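PDB 3LFJ: phosphotransferase system, mannose/fructose/N-acetylgalactosamine-specific component IIB from Thermoanaerobacter tengcongensis, which probably passes a phosphoryl group from a phosphohistidine protein to an incoming sugar, as the IIB component of a mannose/sorbose-type phosphotransferase system. Local coordinates for residues F26-D31 with G36-R41; F81-A86 with K111-G116; D146-L151 with I173-V178. All blocks are in the same frame, centred on the assembly; numbering follows the deposited sequence.

Contact 1 (F26-D31 with G36-R41); sequences FARIDD and GQVMTR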
ATOM      1  N   PHE A  26       0.432   4.272  -7.807  1.00 16.38           N
ATOM      2  CA  PHE A  26       1.163   3.221  -7.112  1.00 15.66           C
ATOM      3  C   PHE A  26       0.361   2.844  -5.883  1.00 15.18           C
ATOM      4  O   PHE A  26      -0.483   3.627  -5.437  1.00 16.06           O
ATOM      5  CB  PHE A  26       2.542   3.725  -6.674  1.00 17.75           C
ATOM      6  CG  PHE A  26       3.568   2.636  -6.523  1.00 18.12           C
ATOM      7  CD1 PHE A  26       4.077   1.980  -7.641  1.00 19.22           C
ATOM      8  CD2 PHE A  26       4.039   2.280  -5.269  1.00 16.09           C
ATOM      9  CE1 PHE A  26       5.035   0.997  -7.516  1.00 19.21           C
ATOM     10  CE2 PHE A  26       5.009   1.290  -5.139  1.00 20.46           C
ATOM     11  CZ  PHE A  26       5.496   0.648  -6.266  1.00 18.64           C
ATOM     12  N   ALA A  27       0.616   1.655  -5.349  1.00 14.73           N
ATOM     13  CA  ALA A  27       0.027   1.247  -4.070  1.00 15.59           C
ATOM     14  C   ALA A  27       1.056   0.447  -3.304  1.00 16.08           C
ATOM     15  O   ALA A  27       1.755  -0.396  -3.871  1.00 16.01           O
ATOM     16  CB  ALA A  27      -1.251   0.449  -4.274  1.00 16.08           C
ATOM     17  N   ARG A  28       1.144   0.708  -2.008  1.00 12.85           N
ATOM     18  CA  ARG A  28       2.164   0.086  -1.167  1.00 13.94           C
ATOM     19  C   ARG A  28       1.556  -0.289   0.182  1.00 15.72           C
ATOM     20  O   ARG A  28       0.735   0.452   0.738  1.00 14.39           O
ATOM     21  CB  ARG A  28       3.329   1.056  -0.972  1.00 14.40           C
ATOM     22  CG  ARG A  28       4.359   0.642   0.089  1.00 14.36           C
ATOM     23  CD  ARG A  28       5.506   1.634   0.079  1.00 14.23           C
ATOM     24  NE  ARG A  28       6.440   1.426   1.180  1.00 14.37           N
ATOM     25  CZ  ARG A  28       7.509   0.628   1.117  1.00 15.67           C
ATOM     26  NH1 ARG A  28       8.284   0.512   2.176  1.00 16.75           N
ATOM     27  NH2 ARG A  28       7.793  -0.065   0.013  1.00 15.02           N
ATOM     28  N   ILE A  29       1.968  -1.448   0.686  1.00 13.92           N
ATOM     29  CA  ILE A  29       1.603  -1.886   2.037  1.00 13.36           C
ATOM     30  C   ILE A  29       2.834  -1.781   2.925  1.00 13.49           C
ATOM     31  O   ILE A  29       3.883  -2.373   2.638  1.00 15.41           O
ATOM     32  CB  ILE A  29       1.055  -3.330   2.046  1.00 14.22           C
ATOM     33  CG1 ILE A  29      -0.310  -3.356   1.321  1.00 19.29           C
ATOM     34  CG2 ILE A  29       0.946  -3.855   3.502  1.00 16.03           C
ATOM     35  CD1 ILE A  29      -0.837  -4.745   0.977  1.00 20.15           C
ATOM     36  N   ASP A  30       2.733  -1.009   4.001  1.00 13.77           N
ATOM     37  CA  ASP A  30       3.835  -0.881   4.954  1.00 12.64           C
ATOM     38  C   ASP A  30       3.227  -0.600   6.303  1.00 14.05           C
ATOM     39  O   ASP A  30       2.565   0.432   6.487  1.00 13.41           O
ATOM     40  CB  ASP A  30       4.791   0.251   4.539  1.00 14.19           C
ATOM     41  CG  ASP A  30       6.050   0.327   5.408  1.00 15.87           C
ATOM     42  OD1 ASP A  30       6.028  -0.077   6.590  1.00 16.14           O
ATOM     43  OD2 ASP A  30       7.075   0.829   4.898  1.00 16.73           O
ATOM     44  N   ASP A  31       3.376  -1.543   7.238  1.00 14.74           N
ATOM     45  CA  ASP A  31       2.703  -1.398   8.525  1.00 13.85           C
ATOM     46  C   ASP A  31       3.248  -0.265   9.390  1.00 15.37           C
ATOM     47  O   ASP A  31       2.668   0.050  10.430  1.00 15.81           O
ATOM     48  CB  ASP A  31       2.605  -2.718   9.306  1.00 15.40           C
ATOM     49  CG  ASP A  31       3.946  -3.383   9.550  1.00 19.63           C
ATOM     50  OD1 ASP A  31       5.000  -2.840   9.182  1.00 19.10           O
ATOM     51  OD2 ASP A  31       3.931  -4.486  10.150  1.00 21.64           O
ATOM     52  N   GLY A  36      10.982   7.147   8.623  1.00 21.03           N
ATOM     53  CA  GLY A  36      12.319   7.422   8.123  1.00 24.05           C
ATOM     54  C   GLY A  36      12.291   8.175   6.799  1.00 21.74           C
ATOM     55  O   GLY A  36      11.483   9.083   6.605  1.00 23.83           O
ATOM     56  N   GLN A  37      13.172   7.789   5.885  1.00 21.18           N
ATOM     57  CA  GLN A  37      13.244   8.435   4.577  1.00 23.31           C
ATOM     58  C   GLN A  37      12.559   7.610   3.493  1.00 24.33           C
ATOM     59  O   GLN A  37      12.621   7.943   2.312  1.00 21.48           O
ATOM     60  CB  GLN A  37      14.706   8.652   4.179  1.00 29.23           C
ATOM     61  CG  GLN A  37      15.438   9.647   5.052  1.00 33.98           C
ATOM     62  CD  GLN A  37      14.779  11.005   5.036  1.00 39.03           C
ATOM     63  OE1 GLN A  37      14.357  11.515   6.076  1.00 50.45           O
ATOM     64  NE2 GLN A  37      14.670  11.597   3.852  1.00 37.43           N
ATOM     65  N   VAL A  38      11.915   6.520   3.888  1.00 19.54           N
ATOM     66  CA  VAL A  38      11.395   5.566   2.920  1.00 18.94           C
ATOM     67  C   VAL A  38      10.452   6.200   1.893  1.00 19.57           C
ATOM     68  O   VAL A  38      10.605   6.005   0.687  1.00 19.00           O
ATOM     69  CB  VAL A  38      10.714   4.389   3.652  1.00 21.65           C
ATOM     70  CG1 VAL A  38       9.959   3.500   2.689  1.00 26.57           C
ATOM     71  CG2 VAL A  38      11.765   3.586   4.416  1.00 23.34           C
ATOM     72  N   MET A  39       9.471   6.958   2.363  1.00 18.79           N
ATOM     73  CA  MET A  39       8.514   7.533   1.433  1.00 17.59           C
ATOM     74  C   MET A  39       9.105   8.692   0.645  1.00 20.68           C
ATOM     75  O   MET A  39       8.631   9.011  -0.438  1.00 21.01           O
ATOM     76  CB  MET A  39       7.223   7.955   2.144  1.00 18.67           C
ATOM     77  CG  MET A  39       6.310   6.774   2.462  1.00 18.62           C
ATOM     78  SD  MET A  39       5.870   5.776   1.037  1.00 18.52           S
ATOM     79  CE  MET A  39       4.945   6.983   0.101  1.00 21.36           C
ATOM     80  N   THR A  40      10.134   9.336   1.189  1.00 19.93           N
ATOM     81  CA  THR A  40      10.811  10.387   0.448  1.00 22.71           C
ATOM     82  C   THR A  40      11.462   9.761  -0.782  1.00 22.90           C
ATOM     83  O   THR A  40      11.372  10.301  -1.890  1.00 26.81           O
ATOM     84  CB  THR A  40      11.830  11.107   1.338  1.00 23.90           C
ATOM     85  OG1 THR A  40      11.133  11.737   2.423  1.00 28.23           O
ATOM     86  CG2 THR A  40      12.590  12.163   0.546  1.00 26.99           C
ATOM     87  N   ARG A  41      12.065   8.589  -0.599  1.00 19.15           N
ATOM     88  CA  ARG A  41      12.621   7.844  -1.720  1.00 18.92           C
ATOM     89  C   ARG A  41      11.550   7.433  -2.735  1.00 21.46           C
ATOM     90  O   ARG A  41      11.695   7.670  -3.927  1.00 23.08           O
ATOM     91  CB  ARG A  41      13.400   6.616  -1.235  1.00 22.82           C
ATOM     92  CG  ARG A  41      14.520   6.943  -0.259  1.00 28.41           C
ATOM     93  CD  ARG A  41      15.390   5.717  -0.019  1.00 35.93           C
ATOM     94  NE  ARG A  41      16.415   5.981   0.984  1.00 51.33           N
ATOM     95  CZ  ARG A  41      17.593   6.531   0.714  1.00 59.31           C
ATOM     96  NH1 ARG A  41      17.897   6.870  -0.533  1.00 59.14           N
ATOM     97  NH2 ARG A  41      18.465   6.741   1.690  1.00 62.71           N
TER
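Arg28 reaches out of the central strand of the largely parallel, mixed sheet to touch Val38 and Met39 at the start of the next helix, the opening step of a beta-alpha-beta crossover from strand 22-30 to strand 50-54. Early in the strand, the Phe26 ring meets Trp42 farther along the same helix. At Arg28 the anti chi1 (170°) and a chain extended from CG to NE carry CD past Met39 SD, 4.3 Å away, and bring Arg28 NH1 to 3.5 Å from Val38 CG1. The two side chains, Arg28 and Val38, cross at about a right angle. Arg28 NH2 donates to Gln165 O, which ties this part of the sheet to a loop on the far side of strand 122-127. Two residues on, Arg28 NH1 donates to Asp30 OD2 at 3.0 Å, the hydrogen bond of a salt bridge. The oxygen is met on its anti side, with NH1 about 29° out of the carboxylate plane, and the bond is bent to 142°. His35, which probably corresponds to the histidine phosphorylated in related IIB proteins, hydrogen-bonds the same oxygen through NE2. The other carboxylate oxygen, Asp30 OD1, takes the backbone N-H of Arg32.

Contact 2 (F81-A86 with K111-G116); sequences FGVDAA and KRVMDG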
ATOM      1  N   PHE A  81      -7.767   8.576   4.772  1.00 13.59           N
ATOM      2  CA  PHE A  81      -9.169   8.192   4.633  1.00 15.19           C
ATOM      3  C   PHE A  81      -9.403   6.845   5.273  1.00 15.00           C
ATOM      4  O   PHE A  81      -8.547   5.953   5.181  1.00 14.65           O
ATOM      5  CB  PHE A  81      -9.568   8.037   3.164  1.00 14.36           C
ATOM      6  CG  PHE A  81      -9.601   9.330   2.382  1.00 16.75           C
ATOM      7  CD1 PHE A  81     -10.802   9.977   2.161  1.00 21.12           C
ATOM      8  CD2 PHE A  81      -8.448   9.862   1.832  1.00 20.17           C
ATOM      9  CE1 PHE A  81     -10.854  11.156   1.426  1.00 22.84           C
ATOM     10  CE2 PHE A  81      -8.487  11.043   1.100  1.00 23.06           C
ATOM     11  CZ  PHE A  81      -9.693  11.682   0.895  1.00 22.44           C
ATOM     12  N   GLY A  82     -10.585   6.669   5.864  1.00 14.24           N
ATOM     13  CA  GLY A  82     -11.058   5.325   6.141  1.00 14.07           C
ATOM     14  C   GLY A  82     -11.433   4.624   4.842  1.00 15.24           C
ATOM     15  O   GLY A  82     -11.515   5.257   3.785  1.00 15.89           O
ATOM     16  N   VAL A  83     -11.681   3.319   4.916  1.00 13.34           N
ATOM     17  CA  VAL A  83     -12.014   2.541   3.714  1.00 12.46           C
ATOM     18  C   VAL A  83     -13.263   3.056   2.996  1.00 14.04           C
ATOM     19  O   VAL A  83     -13.234   3.316   1.783  1.00 15.37           O
ATOM     20  CB  VAL A  83     -12.182   1.051   4.067  1.00 14.21           C
ATOM     21  CG1 VAL A  83     -12.814   0.259   2.915  1.00 16.39           C
ATOM     22  CG2 VAL A  83     -10.847   0.461   4.467  1.00 15.63           C
ATOM     23  N   ASP A  84     -14.366   3.212   3.726  1.00 14.68           N
ATOM     24  CA  ASP A  84     -15.592   3.650   3.063  1.00 15.62           C
ATOM     25  C   ASP A  84     -15.423   5.039   2.469  1.00 15.62           C
ATOM     26  O   ASP A  84     -15.894   5.295   1.365  1.00 17.97           O
ATOM     27  CB  ASP A  84     -16.777   3.664   4.040  1.00 14.63           C
ATOM     28  CG  ASP A  84     -17.210   2.280   4.468  1.00 21.00           C
ATOM     29  OD1 ASP A  84     -16.768   1.264   3.877  1.00 21.33           O
ATOM     30  OD2 ASP A  84     -18.016   2.212   5.426  1.00 19.49           O
ATOM     31  N   ALA A  85     -14.773   5.945   3.202  1.00 17.36           N
ATOM     32  CA  ALA A  85     -14.558   7.302   2.701  1.00 17.11           C
ATOM     33  C   ALA A  85     -13.661   7.334   1.470  1.00 17.98           C
ATOM     34  O   ALA A  85     -13.877   8.146   0.562  1.00 19.89           O
ATOM     35  CB  ALA A  85     -13.982   8.200   3.807  1.00 16.37           C
ATOM     36  N   ALA A  86     -12.650   6.467   1.435  1.00 16.05           N
ATOM     37  CA  ALA A  86     -11.781   6.383   0.261  1.00 14.91           C
ATOM     38  C   ALA A  86     -12.576   5.919  -0.948  1.00 20.18           C
ATOM     39  O   ALA A  86     -12.447   6.487  -2.030  1.00 21.41           O
ATOM     40  CB  ALA A  86     -10.632   5.440   0.523  1.00 14.79           C
ATOM     41  N   LYS A 111      -7.258  -5.353   0.584  1.00 14.54           N
ATOM     42  CA  LYS A 111      -8.286  -6.267   0.071  1.00 14.25           C
ATOM     43  C   LYS A 111      -9.673  -5.637   0.139  1.00 15.87           C
ATOM     44  O   LYS A 111     -10.443  -5.698  -0.816  1.00 17.08           O
ATOM     45  CB  LYS A 111      -8.262  -7.608   0.818  1.00 17.51           C
ATOM     46  CG  LYS A 111      -9.458  -8.526   0.499  1.00 20.91           C
ATOM     47  CD  LYS A 111      -9.399  -9.782   1.367  1.00 24.64           C
ATOM     48  CE  LYS A 111     -10.116 -10.965   0.733  1.00 36.27           C
ATOM     49  NZ  LYS A 111     -11.533 -10.697   0.407  1.00 35.70           N
ATOM     50  N   ARG A 112      -9.991  -5.002   1.268  1.00 15.51           N
ATOM     51  CA  ARG A 112     -11.292  -4.355   1.381  1.00 16.22           C
ATOM     52  C   ARG A 112     -11.534  -3.295   0.305  1.00 16.70           C
ATOM     53  O   ARG A 112     -12.642  -3.217  -0.268  1.00 18.67           O
ATOM     54  CB  ARG A 112     -11.489  -3.760   2.776  1.00 15.93           C
ATOM     55  CG  ARG A 112     -11.679  -4.818   3.840  1.00 15.44           C
ATOM     56  CD  ARG A 112     -11.523  -4.213   5.227  1.00 19.00           C
ATOM     57  NE  ARG A 112     -12.529  -3.183   5.455  1.00 18.87           N
ATOM     58  CZ  ARG A 112     -12.391  -2.200   6.343  1.00 17.25           C
ATOM     59  NH1 ARG A 112     -11.273  -2.127   7.053  1.00 18.00           N
ATOM     60  NH2 ARG A 112     -13.362  -1.300   6.503  1.00 16.27           N
ATOM     61  N   VAL A 113     -10.532  -2.463   0.009  1.00 14.97           N
ATOM     62  CA  VAL A 113     -10.743  -1.447  -1.013  1.00 13.87           C
ATOM     63  C   VAL A 113     -10.793  -2.039  -2.413  1.00 17.98           C
ATOM     64  O   VAL A 113     -11.555  -1.572  -3.245  1.00 18.90           O
ATOM     65  CB  VAL A 113      -9.749  -0.270  -0.971  1.00 18.32           C
ATOM     66  CG1 VAL A 113      -9.903   0.518   0.337  1.00 19.06           C
ATOM     67  CG2 VAL A 113      -8.347  -0.733  -1.176  1.00 21.13           C
ATOM     68  N   MET A 114      -9.991  -3.060  -2.677  1.00 17.61           N
ATOM     69  CA  MET A 114     -10.080  -3.693  -3.987  1.00 17.22           C
ATOM     70  C   MET A 114     -11.418  -4.415  -4.142  1.00 19.57           C
ATOM     71  O   MET A 114     -12.036  -4.355  -5.205  1.00 19.68           O
ATOM     72  CB  MET A 114      -8.900  -4.627  -4.216  1.00 16.71           C
ATOM     73  CG  MET A 114      -7.593  -3.867  -4.222  1.00 16.53           C
ATOM     74  SD  MET A 114      -6.227  -4.846  -4.864  1.00 24.54           S
ATOM     75  CE  MET A 114      -6.668  -4.887  -6.595  1.00 35.21           C
ATOM     76  N   ASP A 115     -11.877  -5.079  -3.091  1.00 18.88           N
ATOM     77  CA  ASP A 115     -13.209  -5.701  -3.130  1.00 19.45           C
ATOM     78  C   ASP A 115     -14.325  -4.674  -3.319  1.00 21.62           C
ATOM     79  O   ASP A 115     -15.401  -4.997  -3.849  1.00 24.87           O
ATOM     80  CB  ASP A 115     -13.462  -6.546  -1.884  1.00 21.31           C
ATOM     81  CG  ASP A 115     -12.647  -7.827  -1.872  1.00 23.40           C
ATOM     82  OD1 ASP A 115     -12.051  -8.187  -2.929  1.00 22.76           O
ATOM     83  OD2 ASP A 115     -12.592  -8.477  -0.803  1.00 23.63           O
ATOM     84  N   GLY A 116     -14.071  -3.439  -2.898  1.00 20.24           N
ATOM     85  CA  GLY A 116     -15.015  -2.354  -3.076  1.00 21.25           C
ATOM     86  C   GLY A 116     -14.941  -1.671  -4.430  1.00 21.21           C
ATOM     87  O   GLY A 116     -15.666  -0.714  -4.680  1.00 25.11           O
TER
HETATM   88  O   HOH W   1     -15.895  -1.076   5.071  1.00 25.82           O
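Val83, in the first turn of helix 83-91, touches both Arg112 and Val113 on helix 107-115 and takes part in every close approach across the contact. The apolar part is a methyl-to-methyl meeting: Val83 CG1 lies 3.9 Å from Val113 CG1. The backbones come close here, with the CA atoms of Val83 and Val113 6.3 Å apart.

The second kind of contact is a methyl over a flat cation. Val83 CG2 sits on one face of the Arg112 guanidinium, above its centre and 3.6 Å from Arg112 CZ, while Val83 CB stands 3.6 Å from Arg112 NH2. A bend in the arginine chain at chi3 (61°) swings the group round to lie against the valine.

Polar bonds make up the rest. At the edge of the guanidinium, in its plane, a water lies 2.9 Å from Arg112 NH2 and donates to Asp84 OD1 at 2.8 Å, bridging two opposite charges that do not meet directly. The same NH2 forms a salt bridge with Asp56 OD2, and Asp56 OD1 accepts the backbone N-H of Val83; a single carboxylate thus ties the start of one helix to a side chain of the other. On another side of helix 107-115, Lys111 NZ pairs with Asp115 OD2 at 2.7 Å, one turn along, through the syn lone pair, and Asp115 OD1 bonds to Tyr158 OH.

Both helices rest on the sheet through a shared residue, since Val83, Ala86 and Val113 all touch Ile54 of strand 50-54. From another side of helix 107-115, Lys111 and Met114 pack on helix 145-158, placing helix 107-115 between that helix and helix 83-91.

Contact 3 (D146-L151 with I173-V178); sequences DEVKTL and IHLTTV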
ATOM      1  N   ASP A 146      -1.763 -17.650   5.183  1.00 25.20           N
ATOM      2  CA  ASP A 146      -3.048 -17.032   4.854  1.00 26.14           C
ATOM      3  C   ASP A 146      -2.864 -15.718   4.102  1.00 22.17           C
ATOM      4  O   ASP A 146      -3.609 -15.398   3.183  1.00 23.12           O
ATOM      5  CB  ASP A 146      -3.889 -16.800   6.107  1.00 30.13           C
ATOM      6  CG  ASP A 146      -4.577 -18.061   6.586  1.00 46.97           C
ATOM      7  OD1 ASP A 146      -4.535 -19.075   5.852  1.00 48.47           O
ATOM      8  OD2 ASP A 146      -5.158 -18.036   7.695  1.00 53.04           O
ATOM      9  N   GLU A 147      -1.857 -14.947   4.497  1.00 23.45           N
ATOM     10  CA  GLU A 147      -1.615 -13.673   3.837  1.00 20.23           C
ATOM     11  C   GLU A 147      -1.178 -13.874   2.392  1.00 18.02           C
ATOM     12  O   GLU A 147      -1.594 -13.133   1.500  1.00 19.06           O
ATOM     13  CB  GLU A 147      -0.601 -12.837   4.635  1.00 18.83           C
ATOM     14  CG  GLU A 147      -1.262 -12.146   5.819  1.00 19.79           C
ATOM     15  CD  GLU A 147      -0.313 -11.758   6.949  1.00 26.41           C
ATOM     16  OE1 GLU A 147       0.906 -12.032   6.883  1.00 21.32           O
ATOM     17  OE2 GLU A 147      -0.825 -11.176   7.927  1.00 33.35           O
ATOM     18  N   VAL A 148      -0.322 -14.866   2.166  1.00 21.98           N
ATOM     19  CA  VAL A 148       0.118 -15.158   0.813  1.00 20.34           C
ATOM     20  C   VAL A 148      -1.066 -15.630  -0.035  1.00 22.09           C
ATOM     21  O   VAL A 148      -1.183 -15.236  -1.194  1.00 22.21           O
ATOM     22  CB  VAL A 148       1.257 -16.183   0.787  1.00 25.46           C
ATOM     23  CG1 VAL A 148       1.640 -16.480  -0.644  1.00 23.70           C
ATOM     24  CG2 VAL A 148       2.462 -15.635   1.555  1.00 21.61           C
ATOM     25  N   LYS A 149      -1.948 -16.437   0.559  1.00 24.10           N
ATOM     26  CA  LYS A 149      -3.174 -16.864  -0.121  1.00 27.20           C
ATOM     27  C   LYS A 149      -4.025 -15.654  -0.516  1.00 25.07           C
ATOM     28  O   LYS A 149      -4.568 -15.584  -1.624  1.00 25.64           O
ATOM     29  CB  LYS A 149      -3.980 -17.830   0.758  1.00 26.70           C
ATOM     30  CG  LYS A 149      -3.368 -19.225   0.867  1.00 34.69           C
ATOM     31  N   THR A 150      -4.117 -14.667   0.336  1.00 20.59           N
ATOM     32  CA  THR A 150      -4.852 -13.444   0.043  1.00 19.13           C
ATOM     33  C   THR A 150      -4.198 -12.668  -1.097  1.00 18.28           C
ATOM     34  O   THR A 150      -4.910 -12.104  -1.958  1.00 21.32           O
ATOM     35  CB  THR A 150      -4.948 -12.557   1.299  1.00 17.09           C
ATOM     36  OG1 THR A 150      -5.638 -13.265   2.335  1.00 22.66           O
ATOM     37  CG2 THR A 150      -5.845 -11.357   1.037  1.00 19.14           C
ATOM     38  N   LEU A 151      -2.910 -12.578  -1.102  1.00 19.68           N
ATOM     39  CA  LEU A 151      -2.239 -11.855  -2.171  1.00 20.24           C
ATOM     40  C   LEU A 151      -2.461 -12.546  -3.518  1.00 21.39           C
ATOM     41  O   LEU A 151      -2.725 -11.888  -4.523  1.00 20.52           O
ATOM     42  CB  LEU A 151      -0.749 -11.685  -1.874  1.00 20.90           C
ATOM     43  CG  LEU A 151      -0.445 -10.722  -0.715  1.00 20.92           C
ATOM     44  CD1 LEU A 151       1.044 -10.707  -0.425  1.00 18.52           C
ATOM     45  CD2 LEU A 151      -0.939  -9.328  -1.036  1.00 17.38           C
ATOM     46  N   ILE A 173      11.222  -8.872  -5.079  1.00 24.83           N
ATOM     47  CA  ILE A 173      10.846 -10.286  -5.151  1.00 20.31           C
ATOM     48  C   ILE A 173       9.380 -10.424  -5.563  1.00 23.47           C
ATOM     49  O   ILE A 173       8.486 -10.024  -4.818  1.00 22.20           O
ATOM     50  CB  ILE A 173      11.040 -10.990  -3.795  1.00 23.03           C
ATOM     51  CG1 ILE A 173      12.480 -10.823  -3.302  1.00 27.61           C
ATOM     52  CG2 ILE A 173      10.673 -12.474  -3.912  1.00 27.93           C
ATOM     53  CD1 ILE A 173      12.718 -11.349  -1.887  1.00 33.54           C
ATOM     54  N   HIS A 174       9.111 -10.977  -6.742  1.00 24.50           N
ATOM     55  CA  HIS A 174       7.722 -11.146  -7.161  1.00 22.12           C
ATOM     56  C   HIS A 174       6.981 -12.178  -6.321  1.00 19.18           C
ATOM     57  O   HIS A 174       7.588 -13.071  -5.734  1.00 21.15           O
ATOM     58  CB  HIS A 174       7.625 -11.490  -8.648  1.00 24.82           C
ATOM     59  CG  HIS A 174       8.355 -10.522  -9.523  1.00 30.61           C
ATOM     60  ND1 HIS A 174       7.729  -9.468 -10.151  1.00 34.55           N
ATOM     61  CD2 HIS A 174       9.669 -10.421  -9.834  1.00 40.05           C
ATOM     62  CE1 HIS A 174       8.622  -8.769 -10.827  1.00 39.64           C
ATOM     63  NE2 HIS A 174       9.807  -9.328 -10.654  1.00 41.14           N
ATOM     64  N   LEU A 175       5.661 -12.025  -6.250  1.00 22.08           N
ATOM     65  CA  LEU A 175       4.819 -12.920  -5.476  1.00 22.08           C
ATOM     66  C   LEU A 175       5.052 -14.387  -5.857  1.00 25.02           C
ATOM     67  O   LEU A 175       5.137 -15.251  -4.987  1.00 24.64           O
ATOM     68  CB  LEU A 175       3.344 -12.551  -5.660  1.00 21.46           C
ATOM     69  CG  LEU A 175       2.319 -13.398  -4.906  1.00 23.48           C
ATOM     70  CD1 LEU A 175       2.624 -13.435  -3.407  1.00 26.42           C
ATOM     71  CD2 LEU A 175       0.893 -12.892  -5.190  1.00 23.66           C
ATOM     72  N   THR A 176       5.150 -14.667  -7.152  1.00 27.86           N
ATOM     73  CA  THR A 176       5.321 -16.053  -7.588  1.00 30.74           C
ATOM     74  C   THR A 176       6.596 -16.667  -7.012  1.00 27.08           C
ATOM     75  O   THR A 176       6.619 -17.847  -6.646  1.00 26.19           O
ATOM     76  CB  THR A 176       5.340 -16.160  -9.118  1.00 31.76           C
ATOM     77  OG1 THR A 176       6.346 -15.286  -9.641  1.00 38.53           O
ATOM     78  CG2 THR A 176       3.995 -15.760  -9.682  1.00 34.93           C
ATOM     79  N   THR A 177       7.647 -15.854  -6.916  1.00 25.04           N
ATOM     80  CA  THR A 177       8.923 -16.290  -6.350  1.00 25.64           C
ATOM     81  C   THR A 177       8.803 -16.533  -4.855  1.00 31.56           C
ATOM     82  O   THR A 177       9.427 -17.447  -4.307  1.00 28.46           O
ATOM     83  CB  THR A 177      10.027 -15.249  -6.602  1.00 32.43           C
ATOM     84  OG1 THR A 177      10.180 -15.050  -8.009  1.00 36.22           O
ATOM     85  CG2 THR A 177      11.350 -15.706  -6.004  1.00 35.14           C
ATOM     86  N   VAL A 178       8.001 -15.702  -4.192  1.00 25.24           N
ATOM     87  CA  VAL A 178       7.747 -15.869  -2.770  1.00 22.50           C
ATOM     88  C   VAL A 178       7.124 -17.233  -2.497  1.00 25.55           C
ATOM     89  O   VAL A 178       7.534 -17.951  -1.574  1.00 27.53           O
ATOM     90  CB  VAL A 178       6.803 -14.753  -2.235  1.00 22.99           C
ATOM     91  CG1 VAL A 178       6.299 -15.087  -0.831  1.00 26.52           C
ATOM     92  CG2 VAL A 178       7.519 -13.412  -2.240  1.00 26.54           C
TER
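Leu175, the first residue of helix 175-182, packs on Val148 and Leu151 of helix 145-158, the helix of the beta-alpha-beta crossover between parallel strands 122-127 and 161-164. The strand just before Leu175, residues 173-174, adds itself antiparallel to the sheet's edge, and the helix that follows it packs back against helix 145-158.

No hydrogen bond crosses; methyls meet side-chain carbons and, at Leu151, the peptide carbonyl. With CG anti to the backbone N (chi1 -180°), Leu175 pushes its branched end toward helix 145-158, where the two methyls divide the work. Leu175 CD1 leans to Val148 CG1 at 4.2 Å and also lies 4.1 Å from Leu151 CB. Leu151 in turn reaches inward to Leu123 and Ile125 of strand 122-127.

Backbone bonds hold the leucine in place from its own side. The carbonyl of His174, at the N-cap, accepts the N-H of Val178 at 3.1 Å, and Leu175 is joined by a main-chain bond to Val162 of strand 161-164, whose side chain it also touches. The other methyl, Leu175 CD2, rests against the helix backbone at Leu151, 3.9 Å from Leu151 CB and 3.8 Å from Leu151 C.

How the contacts relate
All three contacts belong to the interior of one alpha/beta fold, but not equally: every touching residue of contact 3 is buried, whereas Val38 in contact 1 and Arg112 in contact 2 are partly exposed. Contact 1 is nearest the chain's centre, its own centre about 8 Å away, and joins the middle strand to the helix that follows; its main side chain is a charged arginine gripped by polar partners. Contact 2, across that centre, pairs two helices over the sheet, mixing valine packing with an arginine, a water and a carboxylate. Contact 3, toward the edge strand, is helix-to-helix packing led by leucine and valine, with no hydrogen bond or charge across it. Contacts 2 and 3 touch; contact 1 touches neither.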